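Local coordinates for protein sgbp-b (Bacteroides uniformis, PDB 7K44) that probably binds xyloglucan at the cell surface of a human gut bacterium, as a surface glycan-binding protein of a xyloglucan utilization locus, at residues A[265-276]-A[347-358]. Sequence-based numbering, arbitrary orientation. Where two conformers were deposited one is given.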
loop_
_atom_site.group_PDB
_atom_site.type_symbol
_atom_site.label_atom_id
_atom_site.label_comp_id
_atom_site.label_asym_id
_atom_site.label_seq_id
_atom_site.Cartn_x
_atom_site.Cartn_y
_atom_site.Cartn_z
ATOM N N ALA A 265 21.460 12.258 -12.525
ATOM C CA ALA A 265 20.034 12.507 -12.396
ATOM C C ALA A 265 19.691 13.867 -12.994
ATOM O O ALA A 265 20.568 14.717 -13.203
ATOM C CB ALA A 265 19.612 12.455 -10.922
ATOM N N VAL A 266 18.411 14.058 -13.297
ATOM C CA VAL A 266 17.903 15.305 -13.857
ATOM C C VAL A 266 17.036 15.949 -12.786
ATOM O O VAL A 266 15.903 15.518 -12.543
ATOM C CB VAL A 266 17.121 15.075 -15.151
ATOM C CG1 VAL A 266 16.540 16.391 -15.653
ATOM C CG2 VAL A 266 18.014 14.444 -16.186
ATOM N N TRP A 267 17.549 16.993 -12.149
ATOM C CA TRP A 267 16.885 17.547 -10.976
ATOM C C TRP A 267 15.916 18.678 -11.296
ATOM O O TRP A 267 15.246 19.173 -10.383
ATOM C CB TRP A 267 17.921 18.002 -9.944
ATOM C CG TRP A 267 18.876 16.909 -9.543
ATOM C CD1 TRP A 267 20.129 16.691 -10.044
ATOM C CD2 TRP A 267 18.642 15.876 -8.573
ATOM N NE1 TRP A 267 20.689 15.587 -9.448
ATOM C CE2 TRP A 267 19.804 15.075 -8.532
ATOM C CE3 TRP A 267 17.562 15.549 -7.744
ATOM C CZ2 TRP A 267 19.923 13.979 -7.687
ATOM C CZ3 TRP A 267 17.678 14.456 -6.893
ATOM C CH2 TRP A 267 18.855 13.677 -6.879
ATOM N N GLY A 268 15.792 19.076 -12.558
ATOM C CA GLY A 268 14.966 20.215 -12.908
ATOM C C GLY A 268 13.485 19.919 -13.020
ATOM O O GLY A 268 12.894 20.076 -14.093
ATOM N N ILE A 269 12.868 19.497 -11.916
ATOM C CA ILE A 269 11.447 19.173 -11.925
ATOM C C ILE A 269 10.625 20.429 -12.199
ATOM O O ILE A 269 10.906 21.509 -11.664
ATOM C CB ILE A 269 11.064 18.522 -10.585
ATOM C CG1 ILE A 269 11.729 17.145 -10.444
ATOM C CG2 ILE A 269 9.543 18.396 -10.447
ATOM C CD1 ILE A 269 11.726 16.603 -9.026
ATOM N N ASP A 270 9.617 20.291 -13.058
ATOM C CA ASP A 270 8.670 21.368 -13.345
ATOM C C ASP A 270 8.138 21.957 -12.044
ATOM O O ASP A 270 7.671 21.228 -11.167
ATOM C CB ASP A 270 7.521 20.765 -14.166
ATOM C CG ASP A 270 6.461 21.781 -14.572
ATOM O OD1 ASP A 270 6.476 22.935 -14.095
ATOM O OD2 ASP A 270 5.591 21.400 -15.390
ATOM N N THR A 271 8.213 23.289 -11.925
ATOM C CA THR A 271 7.799 23.949 -10.687
ATOM C C THR A 271 6.313 23.789 -10.403
ATOM O O THR A 271 5.897 23.944 -9.250
ATOM C CB THR A 271 8.152 25.438 -10.701
ATOM O OG1 THR A 271 7.557 26.057 -11.851
ATOM C CG2 THR A 271 9.660 25.631 -10.754
ATOM N N ALA A 272 5.501 23.489 -11.418
ATOM C CA ALA A 272 4.086 23.241 -11.166
ATOM C C ALA A 272 3.867 21.971 -10.362
ATOM O O ALA A 272 2.789 21.789 -9.784
ATOM C CB ALA A 272 3.308 23.178 -12.480
ATOM N N PHE A 273 4.867 21.093 -10.310
ATOM C CA PHE A 273 4.769 19.847 -9.575
ATOM C C PHE A 273 5.689 19.787 -8.368
ATOM O O PHE A 273 5.569 18.855 -7.566
ATOM C CB PHE A 273 5.035 18.667 -10.520
ATOM C CG PHE A 273 4.020 18.565 -11.618
ATOM C CD1 PHE A 273 2.871 17.816 -11.438
ATOM C CD2 PHE A 273 4.190 19.256 -12.811
ATOM C CE1 PHE A 273 1.920 17.733 -12.437
ATOM C CE2 PHE A 273 3.236 19.182 -13.809
ATOM C CZ PHE A 273 2.100 18.413 -13.621
ATOM N N LEU A 274 6.586 20.757 -8.209
ATOM C CA LEU A 274 7.405 20.862 -7.012
ATOM C C LEU A 274 7.876 22.304 -6.890
ATOM O O LEU A 274 8.832 22.700 -7.565
ATOM C CB LEU A 274 8.593 19.901 -7.100
ATOM C CG LEU A 274 9.535 19.817 -5.899
ATOM C CD1 LEU A 274 8.776 19.903 -4.590
ATOM C CD2 LEU A 274 10.348 18.535 -5.961
ATOM N N PRO A 275 7.230 23.119 -6.059
ATOM C CA PRO A 275 7.605 24.536 -5.988
ATOM C C PRO A 275 9.043 24.730 -5.531
ATOM O O PRO A 275 9.567 23.993 -4.690
ATOM C CB PRO A 275 6.619 25.112 -4.967
ATOM C CG PRO A 275 5.442 24.186 -5.041
ATOM C CD PRO A 275 6.024 22.824 -5.268
ATOM N N THR A 276 9.671 25.765 -6.088
ATOM C CA THR A 276 11.077 26.031 -5.813
ATOM C C THR A 276 11.343 26.224 -4.322
ATOM O O THR A 276 12.367 25.764 -3.804
ATOM C CB THR A 276 11.516 27.257 -6.610
ATOM O OG1 THR A 276 11.195 27.051 -7.991
ATOM C CG2 THR A 276 13.008 27.470 -6.480
ATOM N N TRP A 347 14.308 23.246 -1.664
ATOM C CA TRP A 347 14.517 22.480 -2.890
ATOM C C TRP A 347 15.307 23.295 -3.908
ATOM O O TRP A 347 16.272 22.801 -4.512
ATOM C CB TRP A 347 13.148 22.075 -3.438
ATOM C CG TRP A 347 13.170 21.501 -4.812
ATOM C CD1 TRP A 347 12.561 22.012 -5.913
ATOM C CD2 TRP A 347 13.826 20.300 -5.234
ATOM N NE1 TRP A 347 12.794 21.214 -6.997
ATOM C CE2 TRP A 347 13.575 20.158 -6.608
ATOM C CE3 TRP A 347 14.602 19.337 -4.582
ATOM C CZ2 TRP A 347 14.071 19.089 -7.352
ATOM C CZ3 TRP A 347 15.098 18.281 -5.317
ATOM C CH2 TRP A 347 14.836 18.166 -6.690
ATOM N N GLY A 348 14.937 24.567 -4.084
ATOM C CA GLY A 348 15.620 25.400 -5.061
ATOM C C GLY A 348 17.098 25.563 -4.770
ATOM O O GLY A 348 17.924 25.567 -5.688
ATOM N N GLU A 349 17.450 25.711 -3.493
ATOM C CA GLU A 349 18.864 25.810 -3.151
ATOM C C GLU A 349 19.598 24.509 -3.461
ATOM O O GLU A 349 20.734 24.541 -3.952
ATOM C CB GLU A 349 19.050 26.264 -1.701
ATOM C CG GLU A 349 18.487 27.667 -1.402
ATOM C CD GLU A 349 19.243 28.801 -2.098
ATOM O OE1 GLU A 349 19.930 29.570 -1.396
ATOM O OE2 GLU A 349 19.135 28.943 -3.338
ATOM N N PHE A 350 18.966 23.356 -3.218
ATOM C CA PHE A 350 19.601 22.101 -3.615
ATOM C C PHE A 350 19.764 22.008 -5.127
ATOM O O PHE A 350 20.779 21.500 -5.620
ATOM C CB PHE A 350 18.809 20.895 -3.102
ATOM C CG PHE A 350 19.297 19.591 -3.668
ATOM C CD1 PHE A 350 20.489 19.033 -3.224
ATOM C CD2 PHE A 350 18.574 18.938 -4.655
ATOM C CE1 PHE A 350 20.959 17.842 -3.738
ATOM C CE2 PHE A 350 19.039 17.735 -5.194
ATOM C CZ PHE A 350 20.234 17.183 -4.726
ATOM N N GLN A 351 18.762 22.463 -5.881
ATOM C CA GLN A 351 18.870 22.436 -7.337
ATOM C C GLN A 351 20.046 23.273 -7.810
ATOM O O GLN A 351 20.704 22.930 -8.798
ATOM C CB GLN A 351 17.604 23.003 -7.963
ATOM C CG GLN A 351 16.381 22.138 -7.858
ATOM C CD GLN A 351 15.236 22.759 -8.607
ATOM O OE1 GLN A 351 14.857 23.899 -8.338
ATOM N NE2 GLN A 351 14.698 22.036 -9.582
ATOM N N LYS A 352 20.306 24.386 -7.132
ATOM C CA LYS A 352 21.390 25.269 -7.552
ATOM C C LYS A 352 22.763 24.730 -7.183
ATOM O O LYS A 352 23.766 25.206 -7.731
ATOM C CB LYS A 352 21.185 26.671 -6.979
ATOM C CG LYS A 352 20.066 27.427 -7.673
ATOM C CD LYS A 352 19.671 28.681 -6.929
ATOM C CE LYS A 352 18.448 29.299 -7.583
ATOM N NZ LYS A 352 17.384 28.273 -7.817
ATOM N N ARG A 353 22.836 23.756 -6.282
ATOM C CA ARG A 353 24.116 23.150 -5.941
ATOM C C ARG A 353 24.744 22.500 -7.172
ATOM O O ARG A 353 24.061 21.881 -7.993
ATOM C CB ARG A 353 23.932 22.119 -4.830
ATOM C CG ARG A 353 25.224 21.469 -4.392
ATOM C CD ARG A 353 24.995 20.377 -3.368
ATOM N NE ARG A 353 26.263 19.893 -2.838
ATOM C CZ ARG A 353 26.774 20.249 -1.662
ATOM N NH1 ARG A 353 26.119 21.086 -0.861
ATOM N NH2 ARG A 353 27.939 19.752 -1.280
ATOM N N ASP A 354 26.054 22.679 -7.315
ATOM C CA ASP A 354 26.744 22.105 -8.458
ATOM C C ASP A 354 26.671 20.581 -8.421
ATOM O O ASP A 354 26.542 19.956 -7.362
ATOM C CB ASP A 354 28.200 22.568 -8.486
ATOM C CG ASP A 354 28.339 24.034 -8.871
ATOM O OD1 ASP A 354 27.383 24.598 -9.448
ATOM O OD2 ASP A 354 29.411 24.616 -8.611
ATOM N N GLY A 355 26.718 19.988 -9.608
ATOM C CA GLY A 355 26.723 18.547 -9.767
ATOM C C GLY A 355 25.342 17.992 -10.078
ATOM O O GLY A 355 24.326 18.690 -10.048
ATOM N N ASP A 356 25.313 16.696 -10.398
ATOM C CA ASP A 356 24.052 16.042 -10.729
ATOM C C ASP A 356 23.939 14.604 -10.243
ATOM O O ASP A 356 22.912 13.964 -10.508
ATOM C CB ASP A 356 23.792 16.087 -12.249
ATOM C CG ASP A 356 24.879 15.386 -13.055
ATOM O OD1 ASP A 356 25.502 14.430 -12.548
ATOM O OD2 ASP A 356 25.140 15.804 -14.206
ATOM N N GLU A 357 24.933 14.081 -9.534
ATOM C CA GLU A 357 24.993 12.646 -9.291
ATOM C C GLU A 357 23.938 12.182 -8.281
ATOM O O GLU A 357 23.582 12.886 -7.328
ATOM C CB GLU A 357 26.378 12.250 -8.788
ATOM C CG GLU A 357 26.592 10.738 -8.683
ATOM C CD GLU A 357 28.015 10.395 -8.305
ATOM O OE1 GLU A 357 28.453 10.763 -7.198
ATOM O OE2 GLU A 357 28.716 9.771 -9.132
ATOM N N LEU A 358 23.450 10.971 -8.507
ATOM C CA LEU A 358 22.649 10.210 -7.550
ATOM C C LEU A 358 23.405 8.899 -7.383
ATOM O O LEU A 358 23.575 8.156 -8.356
ATOM C CB LEU A 358 21.248 9.994 -8.117
ATOM C CG LEU A 358 20.150 9.438 -7.206
ATOM C CD1 LEU A 358 18.772 9.707 -7.805
ATOM C CD2 LEU A 358 20.333 7.963 -6.971
HETATM O O HOH W 1 11.029 22.268 -9.126
HETATM O O HOH W 2 13.177 23.012 -11.888
HETATM O O HOH W 3 12.464 24.690 -8.850
#
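CH2 of Trp-347 meets the edge of the Trp-267 ring at CE3, 3.9 Å away, and Phe-350 turns its own edge to one face of that indole. With planes at 89° and centroids 5.2 Å apart, the six-membered ring of Trp-267 and the ring of Phe-350 form a T-shaped pair, Phe-350 CE2 standing over the indole. Ala-265 CB, from its own segment, covers the opposite face. Because CG of Trp-267 sits anti to the carbonyl carbon (chi1 -56°), the indole swings beside the backbone N, and NE1 donates to Asp-356 O at 2.9 Å. That donor comes from above the carbonyl plane; Ala-265 N donates to Asp-356 O from the opposite face of its plane, at 3.0 Å.

Trp-347, on helix 347-352, is held differently. Leu-274 lays CD2 over its five-membered ring, a CH-pi contact 3.8 Å from the centroid, while Gln-351 CG from the same helix covers the other face. NE1 of Trp-347 donates to a water lying in the ring plane, which donates in turn to Ile-269 O and Leu-274 O. The nearly straight bond from Gln-351 NE2 to Trp-267 O, 3.0 Å, lies in the Gln-351 amide plane; a second water links NE2 to Ile-269 O. At the helix start, Gly-348 N donates to Thr-276 O at 2.8 Å, and a CB on Gly-348 would clash with Thr-276 CG2.

Val-382 of strand 371-384 touches both tryptophans, tying this loop and helix to the beta-sandwich of the probable xyloglucan-binding domain. With an alanine at Trp-267, a gap would probably open between Phe-350 and Ala-265, and Asp-356 O would lose the indole N-H. Asp-356 O thus ties the loop to the chain entering strand 357-364, while Gln-351, Gly-348 and the waters tie it to the helix.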